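PDB 4WBY: A-adding tRNA nucleotidyltransferase from Aquifex aeolicus, which adds the terminal adenosine to tRNA ending in CC, using ATP and magnesium to complete the 3' CCA end, this chain being the nucleotidyltransferase part of a longer protein. Local coordinates for residues A[170-173]-A[174-178]; A[216-219]-A[220-223]; A[324-327]-A[328-331]; A[241-244]-A[245-249]; A[108-111]-A[112-115]. All blocks are in the same frame, centred on the assembly; numbering follows the deposited sequence.

Contacts 1 and 2 belong to one neighbourhood, their centres about 8 Å apart: Glu-216 of contact 2 takes Arg-176 of contact 1 in a salt bridge, and Arg-176 and Arg-172, both ATP-binding residues, hold a sulfate ion with Arg-35. Contact 4 opens the next helix in the chain, 243-262, which packs on helix 219-228; its centre is about 15 Å from that of contact 2. Contact 5 lies in the head domain, about 26 Å from contact 1 between centres, where Asp-114 pairs with the ATP-binding Arg-118. Contact 3 is remote from the annotated sites, and its centre stands about 63 Å from that of contact 5, across the centre of the elongated chain.

Contact 1. Residues A[170-173]-A[174-178]; sequences ALRF and AGRLN. With SO4 (sulfate ion), chain D.
With CG anti to the backbone N in both Arg-172 (chi1 172°) and Arg-176 (chi1 175°), the two side chains run side by side off one face of helix 165-177, each bending at chi3, and bring their guanidinium groups to the same sulfate. NH1 of Arg-172 donates an almost straight bond to sulfate O3 at 3.1 Å. Arg-176 grips another oxygen with two donors, NH1 to O2 at 2.9 Å and NH2 to O2 at 3.0 Å, and O2 lies at the edge of its guanidinium. The approach of Arg-172 NH1 to Arg-176 NH2, 3.2 Å, suits a pocket made for anions: both arginines belong to the ATP site, and the sulfate, probably from the crystallisation liquor, may mark where phosphate binds. Salt bridges also hold both arginines, Glu-209 to Arg-172 NE and Glu-216 to Arg-176 NH2. Phe-173 lies alongside Arg-176, its ring edge set against a guanidinium face with the planes 84° apart; CE1 is 3.7 Å from Arg-176 NH1, and CZ comes 3.5 Å from sulfate O3. Replacing Phe-173 by alanine would probably leave that guanidinium face without its aromatic neighbour and open a gap beside it and the sulfate. Beneath these groups, the i to i+4 backbone ladder includes Arg-176 N to Arg-172 O at 2.9 Å.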
# COMPACT_ATOMS: atom_id res chain seq x y z
N ALA A 170 8.19 -6.55 7.29
CA ALA A 170 9.11 -7.49 6.64
C ALA A 170 8.42 -8.22 5.51
O ALA A 170 8.99 -8.43 4.43
CB ALA A 170 9.68 -8.49 7.64
N LEU A 171 7.18 -8.62 5.77
CA LEU A 171 6.43 -9.40 4.80
C LEU A 171 5.95 -8.52 3.65
O LEU A 171 5.88 -8.97 2.50
CB LEU A 171 5.26 -10.11 5.49
CG LEU A 171 5.69 -10.99 6.68
CD1 LEU A 171 4.51 -11.76 7.26
CD2 LEU A 171 6.83 -11.93 6.27
N ARG A 172 5.65 -7.25 3.93
CA ARG A 172 5.31 -6.32 2.86
C ARG A 172 6.49 -6.14 1.89
O ARG A 172 6.31 -6.23 0.67
CB ARG A 172 4.87 -4.96 3.40
CG ARG A 172 4.70 -3.91 2.30
CD ARG A 172 3.80 -2.74 2.73
NE ARG A 172 4.30 -2.02 3.90
CZ ARG A 172 5.12 -0.98 3.86
NH1 ARG A 172 5.57 -0.52 2.70
NH2 ARG A 172 5.48 -0.38 4.99
N PHE A 173 7.69 -5.91 2.42
CA PHE A 173 8.83 -5.74 1.54
C PHE A 173 9.21 -7.05 0.84
O PHE A 173 9.55 -7.03 -0.34
CB PHE A 173 10.03 -5.16 2.29
CG PHE A 173 9.82 -3.74 2.74
CD1 PHE A 173 9.53 -2.74 1.81
CD2 PHE A 173 9.87 -3.40 4.08
CE1 PHE A 173 9.31 -1.43 2.21
CE2 PHE A 173 9.66 -2.09 4.48
CZ PHE A 173 9.38 -1.10 3.55
N ALA A 174 9.12 -8.17 1.55
CA ALA A 174 9.41 -9.46 0.92
C ALA A 174 8.47 -9.71 -0.26
O ALA A 174 8.91 -10.10 -1.35
CB ALA A 174 9.33 -10.61 1.93
N GLY A 175 7.18 -9.46 -0.06
CA GLY A 175 6.21 -9.69 -1.12
C GLY A 175 6.33 -8.69 -2.26
O GLY A 175 6.24 -9.05 -3.44
N ARG A 176 6.54 -7.41 -1.93
CA ARG A 176 6.73 -6.39 -2.95
C ARG A 176 7.88 -6.73 -3.88
O ARG A 176 7.78 -6.59 -5.09
CB ARG A 176 7.01 -5.02 -2.31
CG ARG A 176 7.34 -3.94 -3.33
CD ARG A 176 7.94 -2.69 -2.70
NE ARG A 176 6.99 -1.99 -1.85
CZ ARG A 176 7.27 -0.88 -1.18
NH1 ARG A 176 8.49 -0.35 -1.25
NH2 ARG A 176 6.34 -0.30 -0.44
N LEU A 177 8.99 -7.18 -3.29
CA LEU A 177 10.24 -7.31 -4.03
C LEU A 177 10.55 -8.74 -4.46
O LEU A 177 11.55 -8.97 -5.14
CB LEU A 177 11.41 -6.80 -3.17
CG LEU A 177 11.30 -5.34 -2.71
CD1 LEU A 177 12.39 -5.02 -1.70
CD2 LEU A 177 11.35 -4.38 -3.90
N ASN A 178 9.69 -9.68 -4.07
CA ASN A 178 9.97 -11.11 -4.25
C ASN A 178 11.32 -11.45 -3.63
O ASN A 178 12.18 -12.10 -4.24
CB ASN A 178 9.94 -11.52 -5.73
CG ASN A 178 9.91 -13.02 -5.93
OD1 ASN A 178 9.46 -13.76 -5.05
ND2 ASN A 178 10.40 -13.48 -7.07
S SO4 D . 8.28 2.58 1.81
O1 SO4 D . 9.73 2.62 2.07
O2 SO4 D . 8.07 1.98 0.50
O3 SO4 D . 7.58 1.82 2.85
O4 SO4 D . 7.78 3.96 1.78

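Contact 2. Residues A[216-219]-A[220-223]; sequences EDRF and LEIL
Arg-218 and Glu-221 form a salt bridge across the first turn of helix 219-228, NE donating to OE1 at 3.0 Å. Arg-218 is the N-cap residue, and a type I beta turn from Glu-216 to Phe-219 leads the chain into the helix. The two charged side chains lie side by side, their flat groups nearly perpendicular: OE1 sits close to the guanidinium plane, whereas NE meets it from above the carboxylate, 51° out of plane. Arg-218 bends at chi2 and chi3 and Glu-221 at chi2, which brings NE and OE1 together. A water accepts from Arg-218 NH2 and donates to Glu-221 OE1 (2.6 Å), giving the pair a second link, and Glu-221 OE2 is held by Arg-253 of helix 243-262. Another water joins Asp-217 O to Leu-220 N, serving an amide at the helix start where no preceding helical carbonyl is available. The backbone then takes up helical bonds, Ile-222 N to Arg-218 O and Leu-223 N to Phe-219 O.

Farther out, the aliphatic part of Glu-216, whose carboxylate goes to Arg-176, crosses Ile-222 at about a right angle, CG against CD1 at 3.6 Å. Phe-219, with CG anti to the backbone N (chi1 -172°), lays one ring face against Leu-223 one turn on. CD1 of Leu-223 makes the CH-pi contact, 4.0 Å from the ring centroid and 15° off its normal, while Leu-223 CD2 touches Phe-219 CE1 at 3.7 Å.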
# COMPACT_ATOMS: atom_id res chain seq x y z
N GLU A 216 -0.39 -2.33 -2.10
CA GLU A 216 0.69 -2.90 -2.91
C GLU A 216 0.18 -3.69 -4.13
O GLU A 216 -0.79 -4.44 -4.03
CB GLU A 216 1.56 -3.84 -2.06
CG GLU A 216 2.26 -3.17 -0.88
CD GLU A 216 3.52 -2.44 -1.25
OE1 GLU A 216 4.15 -2.81 -2.26
OE2 GLU A 216 3.90 -1.51 -0.51
N ASP A 217 0.87 -3.55 -5.26
CA ASP A 217 0.56 -4.36 -6.43
C ASP A 217 0.62 -5.86 -6.10
O ASP A 217 -0.18 -6.65 -6.61
CB ASP A 217 1.52 -4.06 -7.58
CG ASP A 217 1.24 -2.73 -8.26
OD1 ASP A 217 0.13 -2.19 -8.09
OD2 ASP A 217 2.13 -2.25 -8.99
N ARG A 218 1.56 -6.23 -5.24
CA ARG A 218 1.75 -7.62 -4.86
C ARG A 218 1.07 -7.96 -3.53
O ARG A 218 1.58 -8.78 -2.76
CB ARG A 218 3.25 -7.94 -4.79
CG ARG A 218 4.00 -7.75 -6.09
CD ARG A 218 3.89 -8.96 -7.01
NE ARG A 218 2.56 -9.12 -7.58
CZ ARG A 218 2.08 -8.40 -8.59
NH1 ARG A 218 2.83 -7.47 -9.16
NH2 ARG A 218 0.85 -8.62 -9.03
N PHE A 219 -0.07 -7.34 -3.25
CA PHE A 219 -0.79 -7.64 -2.01
C PHE A 219 -1.09 -9.14 -1.85
O PHE A 219 -0.99 -9.66 -0.74
CB PHE A 219 -2.09 -6.81 -1.95
CG PHE A 219 -2.83 -6.89 -0.63
CD1 PHE A 219 -2.15 -6.93 0.58
CD2 PHE A 219 -4.22 -6.87 -0.61
CE1 PHE A 219 -2.85 -6.98 1.79
CE2 PHE A 219 -4.93 -6.92 0.59
CZ PHE A 219 -4.25 -6.97 1.80
N LEU A 220 -1.46 -9.83 -2.92
CA LEU A 220 -1.75 -11.26 -2.80
C LEU A 220 -0.51 -12.04 -2.32
O LEU A 220 -0.61 -12.90 -1.46
CB LEU A 220 -2.27 -11.85 -4.12
CG LEU A 220 -2.65 -13.33 -4.04
CD1 LEU A 220 -3.57 -13.62 -2.85
CD2 LEU A 220 -3.30 -13.79 -5.34
N GLU A 221 0.66 -11.70 -2.86
CA GLU A 221 1.89 -12.35 -2.41
C GLU A 221 2.17 -12.04 -0.95
O GLU A 221 2.65 -12.89 -0.19
CB GLU A 221 3.08 -11.93 -3.27
CG GLU A 221 3.14 -12.59 -4.64
CD GLU A 221 2.29 -11.91 -5.71
OE1 GLU A 221 1.58 -10.93 -5.40
OE2 GLU A 221 2.34 -12.39 -6.87
N ILE A 222 1.87 -10.81 -0.55
CA ILE A 222 2.05 -10.42 0.84
C ILE A 222 1.08 -11.20 1.74
O ILE A 222 1.47 -11.68 2.81
CB ILE A 222 1.87 -8.90 1.02
CG1 ILE A 222 2.96 -8.15 0.25
CG2 ILE A 222 1.90 -8.51 2.50
CD1 ILE A 222 2.69 -6.65 0.09
N LEU A 223 -0.16 -11.36 1.29
CA LEU A 223 -1.13 -12.16 2.03
C LEU A 223 -0.68 -13.62 2.17
O LEU A 223 -0.91 -14.23 3.21
CB LEU A 223 -2.51 -12.12 1.37
CG LEU A 223 -3.23 -10.77 1.52
CD1 LEU A 223 -4.54 -10.76 0.72
CD2 LEU A 223 -3.49 -10.43 2.98
O HOH W 1 -1.96 -8.67 -5.68
O HOH W 2 -0.32 -10.48 -7.17

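Contact 3. Residues A[324-327]-A[328-331]; sequences NYEV and YRLL
Asn-324 meets the next turn through its backbone: its carbonyl O accepts from Tyr-328 N at 2.9 Å, while its ND2 is bonded to Met-394 O. Tyr-325 repeats the backbone pattern with Arg-329 N and sets its ring beside that of Tyr-328. The rings are obliquely inclined, their planes 31° apart. CD1 of Tyr-325 touches CD2 of Tyr-328 at 3.9 Å; both rings also lie against helix 380-394, and the Tyr-328 hydroxyl is hydrogen-bonded to Lys-332 and to Lys-390 of that helix. Glu-326, extended beyond CG, runs alongside Arg-329, whose bend at chi3 carries NH2 to 3.4 Å from Glu-326 CG. The ion pair itself is long, Glu-326 OE2 to Arg-329 NH2 being 3.6 Å, and the carboxylate oxygen sits at the guanidinium edge. Val-327 turns to the other side of the helix; CG1 lies anti to the backbone N (chi1 175°) and packs alongside Leu-331, 3.6 Å from its CD1, with Leu-318 of helix 311-320 closing over both. The arrangement is that of a short amphipathic helix in an all-helical region, with tyrosines facing helix 380-394, aliphatic groups facing helix 311-320 and a charged i to i+3 pair.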
# COMPACT_ATOMS: atom_id res chain seq x y z
N ASN A 324 -31.81 -10.24 -20.69
CA ASN A 324 -30.71 -9.32 -20.39
C ASN A 324 -31.13 -8.09 -19.62
O ASN A 324 -30.37 -7.56 -18.81
CB ASN A 324 -30.02 -8.89 -21.69
CG ASN A 324 -29.30 -10.04 -22.38
OD1 ASN A 324 -29.01 -11.06 -21.76
ND2 ASN A 324 -29.02 -9.87 -23.66
N TYR A 325 -32.35 -7.61 -19.86
CA TYR A 325 -32.83 -6.41 -19.20
C TYR A 325 -32.98 -6.62 -17.70
O TYR A 325 -32.78 -5.69 -16.92
CB TYR A 325 -34.17 -5.95 -19.80
CG TYR A 325 -34.78 -4.78 -19.06
CD1 TYR A 325 -34.24 -3.51 -19.16
CD2 TYR A 325 -35.89 -4.96 -18.23
CE1 TYR A 325 -34.79 -2.43 -18.48
CE2 TYR A 325 -36.44 -3.89 -17.54
CZ TYR A 325 -35.89 -2.63 -17.67
OH TYR A 325 -36.43 -1.57 -16.99
N GLU A 326 -33.32 -7.83 -17.29
CA GLU A 326 -33.45 -8.12 -15.87
C GLU A 326 -32.07 -8.10 -15.21
O GLU A 326 -31.91 -7.58 -14.11
CB GLU A 326 -34.13 -9.48 -15.64
CG GLU A 326 -34.44 -9.76 -14.18
CD GLU A 326 -35.40 -10.93 -14.01
OE1 GLU A 326 -35.46 -11.80 -14.91
OE2 GLU A 326 -36.09 -10.99 -12.97
N VAL A 327 -31.08 -8.66 -15.90
CA VAL A 327 -29.70 -8.60 -15.43
C VAL A 327 -29.28 -7.14 -15.28
O VAL A 327 -28.70 -6.75 -14.27
CB VAL A 327 -28.75 -9.34 -16.39
CG1 VAL A 327 -27.31 -9.18 -15.96
CG2 VAL A 327 -29.11 -10.83 -16.47
N TYR A 328 -29.60 -6.34 -16.29
CA TYR A 328 -29.27 -4.92 -16.28
C TYR A 328 -29.91 -4.20 -15.10
O TYR A 328 -29.26 -3.42 -14.41
CB TYR A 328 -29.70 -4.26 -17.60
CG TYR A 328 -29.79 -2.75 -17.57
CD1 TYR A 328 -28.66 -1.96 -17.74
CD2 TYR A 328 -31.01 -2.11 -17.39
CE1 TYR A 328 -28.74 -0.58 -17.73
CE2 TYR A 328 -31.10 -0.73 -17.37
CZ TYR A 328 -29.96 0.03 -17.54
OH TYR A 328 -30.06 1.40 -17.52
N ARG A 329 -31.19 -4.48 -14.86
CA ARG A 329 -31.93 -3.84 -13.76
C ARG A 329 -31.35 -4.21 -12.40
O ARG A 329 -31.26 -3.37 -11.50
CB ARG A 329 -33.41 -4.22 -13.82
CG ARG A 329 -34.27 -3.55 -12.77
CD ARG A 329 -35.67 -4.15 -12.74
NE ARG A 329 -35.62 -5.61 -12.71
CZ ARG A 329 -35.44 -6.33 -11.60
NH1 ARG A 329 -35.31 -5.72 -10.43
NH2 ARG A 329 -35.40 -7.65 -11.67
N LEU A 330 -30.93 -5.46 -12.25
CA LEU A 330 -30.35 -5.93 -11.00
C LEU A 330 -28.95 -5.36 -10.74
O LEU A 330 -28.58 -5.12 -9.59
CB LEU A 330 -30.30 -7.46 -10.98
CG LEU A 330 -31.65 -8.17 -10.84
CD1 LEU A 330 -31.51 -9.65 -11.17
CD2 LEU A 330 -32.21 -7.98 -9.44
N LEU A 331 -28.19 -5.15 -11.81
CA LEU A 331 -26.79 -4.73 -11.67
C LEU A 331 -26.59 -3.22 -11.69
O LEU A 331 -25.61 -2.72 -11.16
CB LEU A 331 -25.94 -5.36 -12.77
CG LEU A 331 -25.87 -6.89 -12.74
CD1 LEU A 331 -25.00 -7.41 -13.88
CD2 LEU A 331 -25.34 -7.38 -11.39

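Contact 4. Residues A[241-244]-A[245-249]; sequences WNEK and VLQKL
Asn-242 caps the N-terminus of helix 243-262, its OD1 accepting from Val-245 N at 2.9 Å along a nearly straight bond (166°). CG stands between the backbone N and the carbonyl carbon (chi1 59°), which turns the amide back over the first helical turn, and the same side chain crosses Val-245 with OD1 3.5 Å from CG2. The main-chain O of Asn-242 accepts from Leu-246 N, so side chain and backbone of one residue serve two successive amides. Further i to i+4 bonds follow, from Gln-247 N to Glu-243 O and from Lys-248 N to Lys-244 O.

A second polar link lies on the exposed side. Glu-243, bent at chi2, meets Gln-247 one turn later, OE2 facing NE2; the two atoms are modelled too close together for the details of this bond to be trusted, and its geometry remains doubtful.

The apolar contacts gather round the six-membered end of the Trp-241 indole. This residue precedes the cap and reaches across the helix start into the seam with helices 219-228 and 271-278, where Leu-278 also touches it and Leu-220 packs on Leu-249. Leu-246 CD1 comes obliquely to Trp-241 CZ3, 3.9 Å away. Leu-249 crosses the indole at about a right angle and puts its CD1 at the ring edge, 3.7 Å from CZ3 and 3.8 Å from CH2.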
# COMPACT_ATOMS: atom_id res chain seq x y z
N TRP A 241 -7.81 -18.80 8.26
CA TRP A 241 -7.67 -19.17 6.86
C TRP A 241 -8.40 -20.47 6.55
O TRP A 241 -8.57 -21.32 7.43
CB TRP A 241 -6.21 -19.34 6.48
CG TRP A 241 -5.44 -18.08 6.28
CD1 TRP A 241 -4.65 -17.45 7.18
CD2 TRP A 241 -5.38 -17.31 5.07
NE1 TRP A 241 -4.09 -16.32 6.62
CE2 TRP A 241 -4.53 -16.21 5.32
CE3 TRP A 241 -5.95 -17.44 3.80
CZ2 TRP A 241 -4.23 -15.26 4.36
CZ3 TRP A 241 -5.66 -16.48 2.84
CH2 TRP A 241 -4.81 -15.41 3.13
N ASN A 242 -8.81 -20.63 5.30
CA ASN A 242 -9.16 -21.93 4.77
C ASN A 242 -8.94 -21.94 3.26
O ASN A 242 -8.69 -20.89 2.66
CB ASN A 242 -10.61 -22.31 5.10
CG ASN A 242 -11.61 -21.32 4.56
OD1 ASN A 242 -11.72 -21.14 3.35
ND2 ASN A 242 -12.36 -20.68 5.45
N GLU A 243 -9.02 -23.12 2.66
CA GLU A 243 -8.70 -23.30 1.26
C GLU A 243 -9.67 -22.54 0.35
O GLU A 243 -9.25 -21.97 -0.66
CB GLU A 243 -8.70 -24.79 0.90
CG GLU A 243 -8.43 -25.09 -0.57
CD GLU A 243 -7.00 -24.77 -0.99
OE1 GLU A 243 -6.15 -24.51 -0.12
OE2 GLU A 243 -6.74 -24.79 -2.21
N LYS A 244 -10.94 -22.51 0.73
CA LYS A 244 -11.96 -21.79 -0.03
C LYS A 244 -11.61 -20.31 -0.19
O LYS A 244 -11.66 -19.76 -1.29
CB LYS A 244 -13.33 -21.92 0.63
CG LYS A 244 -14.45 -22.24 -0.34
CD LYS A 244 -14.42 -23.70 -0.75
CE LYS A 244 -14.61 -24.60 0.46
NZ LYS A 244 -15.87 -24.29 1.19
N VAL A 245 -11.28 -19.66 0.93
CA VAL A 245 -10.91 -18.25 0.92
C VAL A 245 -9.66 -18.03 0.07
O VAL A 245 -9.60 -17.09 -0.73
CB VAL A 245 -10.69 -17.72 2.35
CG1 VAL A 245 -9.99 -16.36 2.32
CG2 VAL A 245 -12.01 -17.62 3.10
N LEU A 246 -8.67 -18.89 0.25
CA LEU A 246 -7.43 -18.75 -0.49
C LEU A 246 -7.68 -18.83 -2.00
O LEU A 246 -7.18 -18.00 -2.76
CB LEU A 246 -6.44 -19.82 -0.05
CG LEU A 246 -5.03 -19.75 -0.63
CD1 LEU A 246 -4.37 -18.44 -0.26
CD2 LEU A 246 -4.21 -20.93 -0.13
N GLN A 247 -8.46 -19.82 -2.42
CA GLN A 247 -8.75 -19.98 -3.84
C GLN A 247 -9.56 -18.80 -4.38
O GLN A 247 -9.37 -18.40 -5.53
CB GLN A 247 -9.49 -21.29 -4.09
CG GLN A 247 -8.64 -22.52 -3.81
CD GLN A 247 -7.31 -22.49 -4.53
OE1 GLN A 247 -7.22 -22.04 -5.68
NE2 GLN A 247 -6.26 -22.95 -3.86
N LYS A 248 -10.43 -18.24 -3.55
CA LYS A 248 -11.19 -17.06 -3.95
C LYS A 248 -10.27 -15.86 -4.21
O LYS A 248 -10.52 -15.06 -5.12
CB LYS A 248 -12.23 -16.69 -2.89
CG LYS A 248 -13.42 -17.63 -2.83
CD LYS A 248 -14.47 -17.10 -1.88
CE LYS A 248 -14.99 -15.76 -2.35
NZ LYS A 248 -15.58 -15.87 -3.72
N LEU A 249 -9.21 -15.72 -3.42
CA LEU A 249 -8.26 -14.62 -3.61
C LEU A 249 -7.55 -14.73 -4.97
O LEU A 249 -7.35 -13.73 -5.65
CB LEU A 249 -7.23 -14.58 -2.48
CG LEU A 249 -7.76 -14.29 -1.08
CD1 LEU A 249 -6.65 -14.42 -0.05
CD2 LEU A 249 -8.36 -12.90 -1.02

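Contact 5. Residues A[108-111]-A[112-115]; sequences PASL and KEDL
Ser-110 and Glu-113 exchange bonds in both directions, each side chain accepting from the other's backbone amide: a capping box at the start of helix 111-116 in the head domain. Ser-110 OG takes Glu-113 N at 3.1 Å; in return Glu-113 OE1 takes Ser-110 N at 3.0 Å with a nearly straight N-H (169°), using the lone pair that faces away from the other carboxylate oxygen. Ser-110 has OG between its own backbone N and carbonyl carbon (chi1 69°), the position from which it reaches over the first turn. Glu-113, extended beyond CG, runs back toward the incoming chain, its CG 3.4 Å from Ser-110 OG.

OE1 carries further partners: a water donates to it at 2.6 Å and also to Pro-108 O, tying in the loop ahead of the cap, and Arg-94 forms a salt bridge with it. A leucine in place of Glu-113 would probably leave the Ser-110 amide and Arg-94 without their shared acceptor and break the water link to Pro-108.

Backbone bonds continue the helix, Asp-114 N to Ser-110 O and Leu-115 N to Leu-111 O. On the buried side Leu-111 CG meets Leu-115 CD1 at 3.8 Å, next to Tyr-140 and Phe-141, which touch Leu-115. Asp-114 bridges to Arg-118, an ATP-binding residue, and to Arg-117. The amides of Ser-110 and Glu-113 are thus each met by the other's side chain, and that of Leu-111 by Glu-51, while the negative charge of Glu-113, placed near the positive end of the helix dipole and Arg-94, is likely to be stabilised.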
# COMPACT_ATOMS: atom_id res chain seq x y z
N PRO A 108 25.68 14.72 19.72
CA PRO A 108 24.52 14.45 18.86
C PRO A 108 24.67 13.14 18.09
O PRO A 108 25.77 12.60 18.01
CB PRO A 108 24.50 15.64 17.91
CG PRO A 108 25.93 16.07 17.83
CD PRO A 108 26.49 15.84 19.21
N ALA A 109 23.57 12.65 17.52
CA ALA A 109 23.58 11.37 16.83
C ALA A 109 24.32 11.45 15.50
O ALA A 109 24.23 12.44 14.77
CB ALA A 109 22.15 10.89 16.60
N SER A 110 25.07 10.39 15.21
CA SER A 110 25.72 10.25 13.92
C SER A 110 24.73 9.68 12.91
O SER A 110 23.70 9.10 13.28
CB SER A 110 26.93 9.33 14.03
OG SER A 110 26.51 8.00 14.28
N LEU A 111 25.05 9.82 11.63
CA LEU A 111 24.30 9.15 10.58
C LEU A 111 24.18 7.65 10.86
O LEU A 111 23.11 7.07 10.72
CB LEU A 111 24.94 9.38 9.22
CG LEU A 111 24.31 8.63 8.05
CD1 LEU A 111 22.90 9.15 7.76
CD2 LEU A 111 25.19 8.75 6.83
N LYS A 112 25.29 7.02 11.26
CA LYS A 112 25.28 5.57 11.48
C LYS A 112 24.28 5.19 12.56
O LYS A 112 23.57 4.18 12.44
CB LYS A 112 26.69 5.07 11.84
CG LYS A 112 26.79 3.55 12.00
CD LYS A 112 28.25 3.11 12.13
CE LYS A 112 28.38 1.60 12.27
NZ LYS A 112 29.80 1.20 12.54
N GLU A 113 24.20 6.00 13.61
CA GLU A 113 23.24 5.76 14.68
C GLU A 113 21.81 5.95 14.20
O GLU A 113 20.89 5.24 14.62
CB GLU A 113 23.53 6.68 15.86
CG GLU A 113 24.78 6.28 16.61
CD GLU A 113 25.13 7.24 17.73
OE1 GLU A 113 25.20 8.46 17.48
OE2 GLU A 113 25.34 6.76 18.86
N ASP A 114 21.61 6.90 13.29
CA ASP A 114 20.29 7.12 12.70
C ASP A 114 19.88 5.98 11.76
O ASP A 114 18.70 5.66 11.63
CB ASP A 114 20.28 8.44 11.94
CG ASP A 114 18.92 8.76 11.37
OD1 ASP A 114 18.68 8.40 10.19
OD2 ASP A 114 18.09 9.36 12.09
N LEU A 115 20.86 5.38 11.09
CA LEU A 115 20.55 4.31 10.15
C LEU A 115 20.32 2.98 10.85
O LEU A 115 19.46 2.20 10.43
CB LEU A 115 21.68 4.18 9.13
CG LEU A 115 21.87 5.38 8.20
CD1 LEU A 115 23.07 5.15 7.30
CD2 LEU A 115 20.62 5.59 7.37
O HOH W 3 27.32 9.91 18.09